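Long-range contacts in histidine-containing Phosphotransfer Protein type 1, MtHPt1 (Medicago truncatula, PDB 3US6), which probably relays phosphoryl groups through an active histidine between cytokinin-sensing histidine kinases and response regulators in the plant two-component pathway: residues A[19-27]-A[122-133]; A[60-71]-A[107-116]. All coordinates share one frame; numbering follows the deposited sequence.

Contact 1. Residues A[19-27]-A[122-133]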
loop_
_atom_site.group_PDB
_atom_site.type_symbol
_atom_site.label_atom_id
_atom_site.label_comp_id
_atom_site.label_asym_id
_atom_site.label_seq_id
_atom_site.Cartn_x
_atom_site.Cartn_y
_atom_site.Cartn_z
ATOM N N MET A 19 -10.050 -6.735 7.221
ATOM C CA MET A 19 -11.500 -6.645 7.166
ATOM C C MET A 19 -11.924 -5.377 6.446
ATOM O O MET A 19 -12.939 -5.391 5.743
ATOM C CB MET A 19 -12.087 -6.663 8.569
ATOM C CG MET A 19 -12.046 -8.036 9.110
ATOM S SD MET A 19 -12.600 -8.219 10.835
ATOM C CE MET A 19 -14.349 -7.887 10.626
ATOM N N GLU A 20 -11.159 -4.319 6.584
ATOM C CA GLU A 20 -11.465 -3.016 5.994
ATOM C C GLU A 20 -10.932 -2.905 4.563
ATOM O O GLU A 20 -11.187 -1.904 3.930
ATOM C CB GLU A 20 -10.943 -1.886 6.845
ATOM C CG GLU A 20 -11.673 -1.878 8.206
ATOM C CD GLU A 20 -11.079 -0.969 9.247
ATOM O OE1 GLU A 20 -10.082 -0.267 9.027
ATOM O OE2 GLU A 20 -11.709 -0.875 10.329
ATOM N N GLY A 21 -10.169 -3.895 4.092
ATOM C CA GLY A 21 -9.705 -3.913 2.726
ATOM C C GLY A 21 -8.370 -3.282 2.488
ATOM O O GLY A 21 -7.995 -3.209 1.333
ATOM N N PHE A 22 -7.660 -2.856 3.530
ATOM C CA PHE A 22 -6.380 -2.253 3.347
ATOM C C PHE A 22 -5.317 -3.238 2.868
ATOM O O PHE A 22 -4.420 -2.864 2.113
ATOM C CB PHE A 22 -5.896 -1.550 4.578
ATOM C CG PHE A 22 -6.732 -0.335 4.889
ATOM C CD1 PHE A 22 -6.582 0.830 4.149
ATOM C CD2 PHE A 22 -7.704 -0.365 5.861
ATOM C CE1 PHE A 22 -7.425 1.945 4.388
ATOM C CE2 PHE A 22 -8.509 0.743 6.151
ATOM C CZ PHE A 22 -8.381 1.895 5.350
ATOM N N LEU A 23 -5.425 -4.512 3.321
ATOM C CA LEU A 23 -4.536 -5.597 2.922
ATOM C C LEU A 23 -5.383 -6.763 2.435
ATOM O O LEU A 23 -6.512 -6.971 2.906
ATOM C CB LEU A 23 -3.659 -6.049 4.058
ATOM C CG LEU A 23 -2.727 -5.041 4.634
ATOM C CD1 LEU A 23 -2.077 -5.650 5.867
ATOM C CD2 LEU A 23 -1.719 -4.575 3.643
ATOM N N ASP A 24 -4.829 -7.505 1.489
ATOM C CA ASP A 24 -5.425 -8.721 0.977
ATOM C C ASP A 24 -4.443 -9.864 1.031
ATOM O O ASP A 24 -3.364 -9.773 1.636
ATOM C CB ASP A 24 -6.020 -8.537 -0.435
ATOM C CG ASP A 24 -4.977 -8.392 -1.508
ATOM O OD1 ASP A 24 -3.785 -8.692 -1.270
ATOM O OD2 ASP A 24 -5.337 -8.018 -2.644
ATOM N N GLY A 25 -4.822 -10.986 0.440
ATOM C CA GLY A 25 -4.041 -12.200 0.551
ATOM C C GLY A 25 -2.656 -12.080 -0.021
ATOM O O GLY A 25 -1.787 -12.931 0.294
ATOM N N GLN A 26 -2.375 -11.074 -0.832
ATOM C CA GLN A 26 -1.030 -10.988 -1.349
ATOM C C GLN A 26 -0.089 -10.533 -0.215
ATOM O O GLN A 26 1.138 -10.872 -0.242
ATOM C CB GLN A 26 -0.952 -10.093 -2.544
ATOM C CG GLN A 26 0.418 -9.789 -2.935
ATOM C CD GLN A 26 1.202 -11.040 -3.295
ATOM O OE1 GLN A 26 2.465 -11.092 -3.164
ATOM N NE2 GLN A 26 0.452 -12.093 -3.740
ATOM N N PHE A 27 -0.614 -9.848 0.810
ATOM C CA PHE A 27 0.259 -9.503 1.932
ATOM C C PHE A 27 0.620 -10.767 2.684
ATOM O O PHE A 27 1.758 -10.924 3.130
ATOM C CB PHE A 27 -0.403 -8.482 2.825
ATOM C CG PHE A 27 0.508 -8.002 3.925
ATOM C CD1 PHE A 27 1.465 -7.037 3.623
ATOM C CD2 PHE A 27 0.411 -8.475 5.203
ATOM C CE1 PHE A 27 2.322 -6.564 4.589
ATOM C CE2 PHE A 27 1.259 -8.043 6.177
ATOM C CZ PHE A 27 2.247 -7.084 5.859
ATOM N N GLU A 122 -5.509 6.856 -0.143
ATOM C CA GLU A 122 -5.443 5.407 0.143
ATOM C C GLU A 122 -3.989 4.956 0.364
ATOM O O GLU A 122 -3.702 4.186 1.285
ATOM C CB GLU A 122 -6.093 4.582 -0.953
ATOM C CG GLU A 122 -7.614 4.725 -0.939
ATOM C CD GLU A 122 -8.296 4.128 0.279
ATOM O OE1 GLU A 122 -7.732 3.223 0.942
ATOM O OE2 GLU A 122 -9.461 4.586 0.580
ATOM N N TYR A 123 -3.069 5.498 -0.400
ATOM C CA TYR A 123 -1.669 5.191 -0.198
ATOM C C TYR A 123 -1.187 5.641 1.174
ATOM O O TYR A 123 -0.586 4.860 1.859
ATOM C CB TYR A 123 -0.794 5.831 -1.303
ATOM C CG TYR A 123 0.647 5.751 -0.958
ATOM C CD1 TYR A 123 1.311 4.575 -1.039
ATOM C CD2 TYR A 123 1.321 6.843 -0.497
ATOM C CE1 TYR A 123 2.604 4.489 -0.667
ATOM C CE2 TYR A 123 2.614 6.760 -0.134
ATOM C CZ TYR A 123 3.244 5.572 -0.214
ATOM O OH TYR A 123 4.552 5.489 0.136
ATOM N N LEU A 124 -1.526 6.856 1.582
ATOM C CA LEU A 124 -1.067 7.342 2.869
ATOM C C LEU A 124 -1.714 6.538 3.990
ATOM O O LEU A 124 -1.084 6.270 5.015
ATOM C CB LEU A 124 -1.349 8.819 3.022
ATOM C CG LEU A 124 -0.454 9.608 2.057
ATOM C CD1 LEU A 124 -0.772 11.095 2.142
ATOM C CD2 LEU A 124 1.004 9.431 2.301
ATOM N N LEU A 125 -2.972 6.141 3.860
ATOM C CA LEU A 125 -3.632 5.345 4.893
ATOM C C LEU A 125 -2.882 4.052 5.104
ATOM O O LEU A 125 -2.590 3.660 6.245
ATOM C CB LEU A 125 -5.101 5.037 4.553
ATOM C CG LEU A 125 -6.079 6.220 4.691
ATOM C CD1 LEU A 125 -7.453 5.782 4.224
ATOM C CD2 LEU A 125 -6.095 6.817 6.098
ATOM N N VAL A 126 -2.631 3.289 4.058
ATOM C CA VAL A 126 -1.998 2.008 4.233
ATOM C C VAL A 126 -0.527 2.177 4.630
ATOM O O VAL A 126 -0.029 1.321 5.371
ATOM C CB VAL A 126 -2.193 1.072 3.007
ATOM C CG1 VAL A 126 -1.342 1.458 1.828
ATOM C CG2 VAL A 126 -1.987 -0.371 3.397
ATOM N N LYS A 127 0.164 3.229 4.162
ATOM C CA LYS A 127 1.527 3.454 4.611
ATOM C C LYS A 127 1.540 3.625 6.116
ATOM O O LYS A 127 2.364 2.980 6.786
ATOM C CB LYS A 127 2.121 4.668 3.929
ATOM C CG LYS A 127 3.474 5.093 4.468
ATOM C CD LYS A 127 4.013 6.322 3.768
ATOM C CE LYS A 127 5.475 6.542 4.184
ATOM N NZ LYS A 127 5.830 7.978 4.040
ATOM N N ASN A 128 0.738 4.530 6.626
ATOM C CA ASN A 128 0.697 4.776 8.043
ATOM C C ASN A 128 0.355 3.492 8.813
ATOM O O ASN A 128 1.009 3.201 9.825
ATOM C CB ASN A 128 -0.185 5.936 8.396
ATOM C CG ASN A 128 0.506 7.247 8.117
ATOM O OD1 ASN A 128 1.283 7.742 8.922
ATOM N ND2 ASN A 128 0.180 7.825 6.969
ATOM N N LYS A 129 -0.641 2.743 8.370
ATOM C CA LYS A 129 -1.072 1.557 9.104
ATOM C C LYS A 129 0.068 0.516 9.073
ATOM O O LYS A 129 0.322 -0.216 10.067
ATOM C CB LYS A 129 -2.346 0.962 8.509
ATOM C CG LYS A 129 -3.559 1.835 8.749
ATOM C CD LYS A 129 -4.734 1.329 7.946
ATOM C CE LYS A 129 -6.059 2.061 8.204
ATOM N NZ LYS A 129 -6.564 1.802 9.532
ATOM N N LEU A 130 0.736 0.348 7.925
ATOM C CA LEU A 130 1.857 -0.576 7.823
ATOM C C LEU A 130 3.001 -0.197 8.753
ATOM O O LEU A 130 3.629 -1.068 9.370
ATOM C CB LEU A 130 2.366 -0.715 6.393
ATOM C CG LEU A 130 1.488 -1.568 5.479
ATOM C CD1 LEU A 130 1.912 -1.482 4.069
ATOM C CD2 LEU A 130 1.540 -3.024 5.918
ATOM N N GLU A 131 3.276 1.099 8.868
ATOM C CA GLU A 131 4.342 1.551 9.785
ATOM C C GLU A 131 3.988 1.134 11.209
ATOM O O GLU A 131 4.853 0.708 11.977
ATOM C CB GLU A 131 4.600 3.022 9.642
ATOM C CG GLU A 131 5.171 3.330 8.292
ATOM C CD GLU A 131 5.410 4.822 8.106
ATOM O OE1 GLU A 131 4.720 5.684 8.709
ATOM O OE2 GLU A 131 6.224 5.215 7.244
ATOM N N THR A 132 2.759 1.368 11.603
ATOM C CA THR A 132 2.258 0.971 12.921
ATOM C C THR A 132 2.388 -0.572 13.121
ATOM O O THR A 132 2.865 -1.055 14.157
ATOM C CB THR A 132 0.840 1.454 13.165
ATOM O OG1 THR A 132 0.883 2.878 13.239
ATOM C CG2 THR A 132 0.216 0.878 14.459
ATOM N N LEU A 133 1.924 -1.349 12.168
ATOM C CA LEU A 133 2.023 -2.797 12.225
ATOM C C LEU A 133 3.479 -3.250 12.367
ATOM O O LEU A 133 3.788 -4.084 13.219
ATOM C CB LEU A 133 1.375 -3.359 10.954
ATOM C CG LEU A 133 1.290 -4.885 10.956
ATOM C CD1 LEU A 133 0.203 -5.369 11.860
ATOM C CD2 LEU A 133 1.104 -5.391 9.510
HETATM O O HOH W 1 -7.387 -0.969 9.462
HETATM O O HOH W 2 -9.487 2.258 9.530
#
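F22 and K129 meet where the turn joining helices 3-19 and 25-32 packs on helix 109-142 of this HPt helix bundle. The lysine chain crosses the phenylalanine at about a right angle and lays its CE over one ring face in a CH-pi contact, 3.6 Å from the F22 ring centroid. K129 runs extended to CE, then bends at chi4 (-68°), which turns NZ off the ring toward E20. A lysine suits this place because its methylenes cover an aromatic face while its charged end reaches water. L125 comes to the rim of the same ring, its CD1 3.8 Å from F22 CE1 and near the ring plane. The E122 side chain runs across that of F22 at about a right angle, though its carboxylate plane is turned only 25° from the ring; OE1 lies 3.7 Å from F22 CE1, but the carboxylate is engaged by R92 of helix 91-106 in a salt bridge. Deeper in, V126 turns CG2 to the backbone oxygen of F22 and to L23 CD2, and L23 CD2 lies 4.3 Å from L130 CD2. With CG anti to the backbone N (chi1 -175°), F27 points its ring at the helix, where CE1 meets L130 CD2 at 3.9 Å and CZ touches L133 CD2. No direct hydrogen bond joins the two segments. E20 OE1 and K129 NZ stand too far apart for a salt bridge, and two waters link them, each donating to OE1 and accepting from NZ; the first lies 2.8 Å from E20 OE1 and 2.9 Å from K129 NZ.

Contact 2. Residues A[60-71]-A[107-116]; sequences LSFAVDQQSIDF and QNIDACRRCL
L116 sets its CD2 against V64 where helix 41-64 runs antiparallel to helix 109-142; the axes of the short segments 60-64 and 109-116 come within 10.2 Å, their directions 161° apart. L116 CD2 is 3.2 Å from V64 CG2, tighter than usual for carbon atoms, and also presses on the backbone of L60 and S61. The leucine's CG stands anti to the backbone N (chi1 177°), sending both methyls across to the other helix. Further along, I69 CD1 fits against I109 CG1 and C112 CB. Beyond it lies the F71 ring, flat and apolar and so able to be covered on both faces: Q107 CA sits over one, 3.7 Å from the ring centroid, and I69 CB over the opposite one. The Q107 amide carries on over the same face as its CA, out past the rim at CD2 and nearly parallel to the ring, while C112 SG comes to the ring edge as a sulfur-aromatic contact, 4.0 Å from F71 CE1. The solvent side is looser and polar. There R113, long and with a planar set of N-H donors, reaches carbonyls left at the end of helix 41-64: NE gives an almost straight bond to V64 O (2.9 Å, 171°) and NH2 a weak one to Q66 O; I109 CG2 rests on a guanidinium face. D65 OD1 lies well out of that plane, 3.8 Å from R113 NE, so it adds a long salt bridge of charges alone. A leucine in place of R113 would probably leave the V64 and Q66 carbonyls without these donors and remove the positive charge near D65. This antiparallel packing joins the first and last helices of the HPt fold's up-down-up-down four-helix bundle, 41-64, 71-88, 91-106 and 109-142.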
loop_
_atom_site.group_PDB
_atom_site.type_symbol
_atom_site.label_atom_id
_atom_site.label_comp_id
_atom_site.label_asym_id
_atom_site.label_seq_id
_atom_site.Cartn_x
_atom_site.Cartn_y
_atom_site.Cartn_z
ATOM N N LEU A 60 2.507 12.104 -10.771
ATOM C CA LEU A 60 1.138 12.058 -11.155
ATOM C C LEU A 60 0.431 13.357 -10.774
ATOM O O LEU A 60 -0.370 13.832 -11.612
ATOM C CB LEU A 60 0.412 10.872 -10.521
ATOM C CG LEU A 60 0.574 9.506 -11.190
ATOM C CD1 LEU A 60 -0.131 8.440 -10.351
ATOM C CD2 LEU A 60 -0.059 9.539 -12.561
ATOM N N SER A 61 0.679 13.924 -9.576
ATOM C CA SER A 61 -0.064 15.141 -9.187
ATOM C C SER A 61 0.270 16.255 -10.144
ATOM O O SER A 61 -0.624 16.953 -10.662
ATOM C CB SER A 61 0.225 15.597 -7.767
ATOM O OG SER A 61 -0.175 14.607 -6.834
ATOM N N PHE A 62 1.546 16.392 -10.469
ATOM C CA PHE A 62 1.984 17.411 -11.430
ATOM C C PHE A 62 1.326 17.219 -12.803
ATOM O O PHE A 62 0.803 18.172 -13.374
ATOM C CB PHE A 62 3.517 17.414 -11.574
ATOM C CG PHE A 62 4.007 18.505 -12.520
ATOM C CD1 PHE A 62 4.104 19.826 -12.096
ATOM C CD2 PHE A 62 4.270 18.209 -13.834
ATOM C CE1 PHE A 62 4.534 20.822 -12.981
ATOM C CE2 PHE A 62 4.692 19.202 -14.712
ATOM C CZ PHE A 62 4.810 20.494 -14.271
ATOM N N ALA A 63 1.275 15.973 -13.269
ATOM C CA ALA A 63 0.708 15.652 -14.532
ATOM C C ALA A 63 -0.791 15.882 -14.606
ATOM O O ALA A 63 -1.278 16.299 -15.688
ATOM C CB ALA A 63 1.025 14.191 -14.875
ATOM N N VAL A 64 -1.548 15.518 -13.572
ATOM C CA VAL A 64 -3.008 15.653 -13.676
ATOM C C VAL A 64 -3.453 17.076 -13.476
ATOM O O VAL A 64 -4.538 17.445 -13.933
ATOM C CB VAL A 64 -3.791 14.693 -12.750
ATOM C CG1 VAL A 64 -3.472 13.294 -13.051
ATOM C CG2 VAL A 64 -3.603 15.020 -11.321
ATOM N N ASP A 65 -2.622 17.896 -12.871
ATOM C CA ASP A 65 -3.045 19.238 -12.488
ATOM C C ASP A 65 -2.584 20.250 -13.510
ATOM O O ASP A 65 -2.281 21.356 -13.204
ATOM C CB ASP A 65 -2.556 19.608 -11.096
ATOM C CG ASP A 65 -3.356 18.916 -9.998
ATOM O OD1 ASP A 65 -4.498 18.518 -10.244
ATOM O OD2 ASP A 65 -2.808 18.750 -8.914
ATOM N N GLN A 66 -2.424 19.790 -14.724
ATOM C CA GLN A 66 -2.208 20.620 -15.888
ATOM C C GLN A 66 -3.508 20.861 -16.694
ATOM O O GLN A 66 -4.352 20.030 -16.611
ATOM C CB GLN A 66 -1.121 19.980 -16.765
ATOM C CG GLN A 66 0.203 19.606 -16.059
ATOM C CD GLN A 66 0.959 20.754 -15.350
ATOM O OE1 GLN A 66 1.401 21.685 -16.013
ATOM N NE2 GLN A 66 1.169 20.645 -14.013
ATOM N N GLN A 67 -3.653 21.935 -17.452
ATOM C CA GLN A 67 -4.889 22.274 -18.192
ATOM C C GLN A 67 -5.252 21.131 -19.103
ATOM O O GLN A 67 -6.438 20.740 -19.242
ATOM C CB GLN A 67 -4.660 23.554 -19.019
ATOM C CG GLN A 67 -5.864 24.295 -19.565
ATOM C CD GLN A 67 -5.412 25.518 -20.415
ATOM O OE1 GLN A 67 -4.562 25.371 -21.314
ATOM N NE2 GLN A 67 -5.954 26.724 -20.109
ATOM N N SER A 68 -4.246 20.568 -19.780
ATOM C CA SER A 68 -4.425 19.419 -20.651
ATOM C C SER A 68 -3.623 18.276 -20.087
ATOM O O SER A 68 -2.423 18.390 -19.902
ATOM C CB SER A 68 -3.950 19.733 -22.065
ATOM O OG SER A 68 -4.068 18.592 -22.901
ATOM N N ILE A 69 -4.273 17.187 -19.779
ATOM C CA ILE A 69 -3.588 16.020 -19.219
ATOM C C ILE A 69 -3.083 15.108 -20.331
ATOM O O ILE A 69 -3.835 14.796 -21.282
ATOM C CB ILE A 69 -4.498 15.202 -18.330
ATOM C CG1 ILE A 69 -4.952 16.042 -17.162
ATOM C CG2 ILE A 69 -3.726 13.984 -17.846
ATOM C CD1 ILE A 69 -5.891 15.302 -16.165
ATOM N N ASP A 70 -1.835 14.647 -20.236
ATOM C CA ASP A 70 -1.314 13.612 -21.116
ATOM C C ASP A 70 -1.819 12.277 -20.575
ATOM O O ASP A 70 -1.190 11.659 -19.692
ATOM C CB ASP A 70 0.202 13.601 -21.070
ATOM C CG ASP A 70 0.816 12.635 -22.063
ATOM O OD1 ASP A 70 0.186 11.606 -22.454
ATOM O OD2 ASP A 70 1.959 12.947 -22.460
ATOM N N PHE A 71 -2.995 11.844 -21.042
ATOM C CA PHE A 71 -3.663 10.671 -20.474
ATOM C C PHE A 71 -2.887 9.378 -20.681
ATOM O O PHE A 71 -2.993 8.457 -19.887
ATOM C CB PHE A 71 -5.101 10.512 -21.056
ATOM C CG PHE A 71 -6.038 11.599 -20.650
ATOM C CD1 PHE A 71 -6.514 11.673 -19.379
ATOM C CD2 PHE A 71 -6.414 12.578 -21.567
ATOM C CE1 PHE A 71 -7.352 12.653 -18.984
ATOM C CE2 PHE A 71 -7.263 13.613 -21.163
ATOM C CZ PHE A 71 -7.708 13.654 -19.889
ATOM N N GLN A 107 -10.987 10.004 -20.440
ATOM C CA GLN A 107 -10.349 11.302 -20.650
ATOM C C GLN A 107 -11.082 12.451 -19.935
ATOM O O GLN A 107 -11.255 13.538 -20.458
ATOM C CB GLN A 107 -10.076 11.551 -22.121
ATOM C CG GLN A 107 -9.202 10.442 -22.650
ATOM C CD GLN A 107 -8.784 10.696 -24.088
ATOM O OE1 GLN A 107 -9.096 11.713 -24.650
ATOM N NE2 GLN A 107 -8.057 9.760 -24.666
ATOM N N ASN A 108 -11.448 12.172 -18.697
ATOM C CA ASN A 108 -12.237 13.039 -17.861
ATOM C C ASN A 108 -11.278 13.720 -16.894
ATOM O O ASN A 108 -10.857 13.116 -15.947
ATOM C CB ASN A 108 -13.264 12.174 -17.115
ATOM C CG ASN A 108 -14.195 12.957 -16.229
ATOM O OD1 ASN A 108 -13.877 13.998 -15.731
ATOM N ND2 ASN A 108 -15.352 12.394 -16.000
ATOM N N ILE A 109 -10.920 14.959 -17.177
ATOM C CA ILE A 109 -9.909 15.641 -16.342
ATOM C C ILE A 109 -10.296 15.690 -14.893
ATOM O O ILE A 109 -9.528 15.316 -14.005
ATOM C CB ILE A 109 -9.643 17.076 -16.903
ATOM C CG1 ILE A 109 -8.879 16.938 -18.224
ATOM C CG2 ILE A 109 -8.994 17.949 -15.877
ATOM C CD1 ILE A 109 -8.267 18.161 -18.760
ATOM N N ASP A 110 -11.510 16.182 -14.598
ATOM C CA ASP A 110 -11.884 16.323 -13.224
ATOM C C ASP A 110 -11.940 14.986 -12.517
ATOM O O ASP A 110 -11.536 14.905 -11.364
ATOM C CB ASP A 110 -13.256 17.009 -13.101
ATOM C CG ASP A 110 -13.217 18.503 -13.406
ATOM O OD1 ASP A 110 -12.122 19.089 -13.506
ATOM O OD2 ASP A 110 -14.311 19.089 -13.591
ATOM N N ALA A 111 -12.469 13.955 -13.159
ATOM C CA ALA A 111 -12.512 12.679 -12.486
ATOM C C ALA A 111 -11.100 12.109 -12.261
ATOM O O ALA A 111 -10.817 11.481 -11.258
ATOM C CB ALA A 111 -13.296 11.661 -13.323
ATOM N N CYS A 112 -10.199 12.318 -13.205
ATOM C CA CYS A 112 -8.801 11.959 -12.951
ATOM C C CYS A 112 -8.215 12.674 -11.750
ATOM O O CYS A 112 -7.509 12.045 -10.954
ATOM C CB CYS A 112 -7.919 12.227 -14.149
ATOM S SG CYS A 112 -8.167 11.015 -15.482
ATOM N N ARG A 113 -8.517 13.973 -11.605
ATOM C CA ARG A 113 -7.978 14.707 -10.482
ATOM C C ARG A 113 -8.520 14.171 -9.140
ATOM O O ARG A 113 -7.786 13.961 -8.181
ATOM C CB ARG A 113 -8.263 16.187 -10.642
ATOM C CG ARG A 113 -7.390 16.754 -11.731
ATOM C CD ARG A 113 -7.754 18.201 -12.014
ATOM N NE ARG A 113 -6.958 18.728 -13.106
ATOM C CZ ARG A 113 -7.201 19.865 -13.737
ATOM N NH1 ARG A 113 -8.176 20.671 -13.351
ATOM N NH2 ARG A 113 -6.465 20.241 -14.746
ATOM N N ARG A 114 -9.809 13.932 -9.100
ATOM C CA ARG A 114 -10.417 13.428 -7.890
ATOM C C ARG A 114 -9.949 12.019 -7.563
ATOM O O ARG A 114 -9.708 11.671 -6.437
ATOM C CB ARG A 114 -11.912 13.444 -8.048
ATOM C CG ARG A 114 -12.451 14.813 -7.885
ATOM C CD ARG A 114 -13.945 14.762 -7.756
ATOM N NE ARG A 114 -14.558 15.351 -8.908
ATOM C CZ ARG A 114 -15.035 14.691 -9.931
ATOM N NH1 ARG A 114 -15.027 13.386 -9.936
ATOM N NH2 ARG A 114 -15.558 15.359 -10.922
ATOM N N CYS A 115 -9.808 11.225 -8.595
ATOM C CA CYS A 115 -9.357 9.883 -8.366
ATOM C C CYS A 115 -7.901 9.865 -7.938
ATOM O O CYS A 115 -7.527 9.044 -7.088
ATOM C CB CYS A 115 -9.504 9.115 -9.623
ATOM S SG CYS A 115 -9.257 7.342 -9.379
ATOM N N LEU A 116 -7.046 10.749 -8.469
ATOM C CA LEU A 116 -5.697 10.812 -7.912
ATOM C C LEU A 116 -5.744 11.208 -6.439
ATOM O O LEU A 116 -4.973 10.692 -5.622
ATOM C CB LEU A 116 -4.758 11.763 -8.700
ATOM C CG LEU A 116 -3.304 11.976 -8.183
ATOM C CD1 LEU A 116 -2.652 10.724 -8.145
ATOM C CD2 LEU A 116 -2.554 12.855 -9.138
#

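Both contacts use helix 109-142: contact 2 takes its first turns and contact 1 a stretch further on. Their centres lie 25 Å apart and their nearest atoms about 7 Å, without touching. Along the chain contact 2 is nested within the loop closed by contact 1, since residues 60-71 and 107-116 fall between 19-27 and 122-133. Contact 1, near the centre of the chain, fastens the turn between helices 3-19 and 25-32 to helix 109-142, whereas contact 2 joins helices at one end, about 21 Å from that centre. H79, the predicted phosphorylation site, belongs to helix 71-88, which begins at the end of segment 60-71. The long helix is thus a common spine.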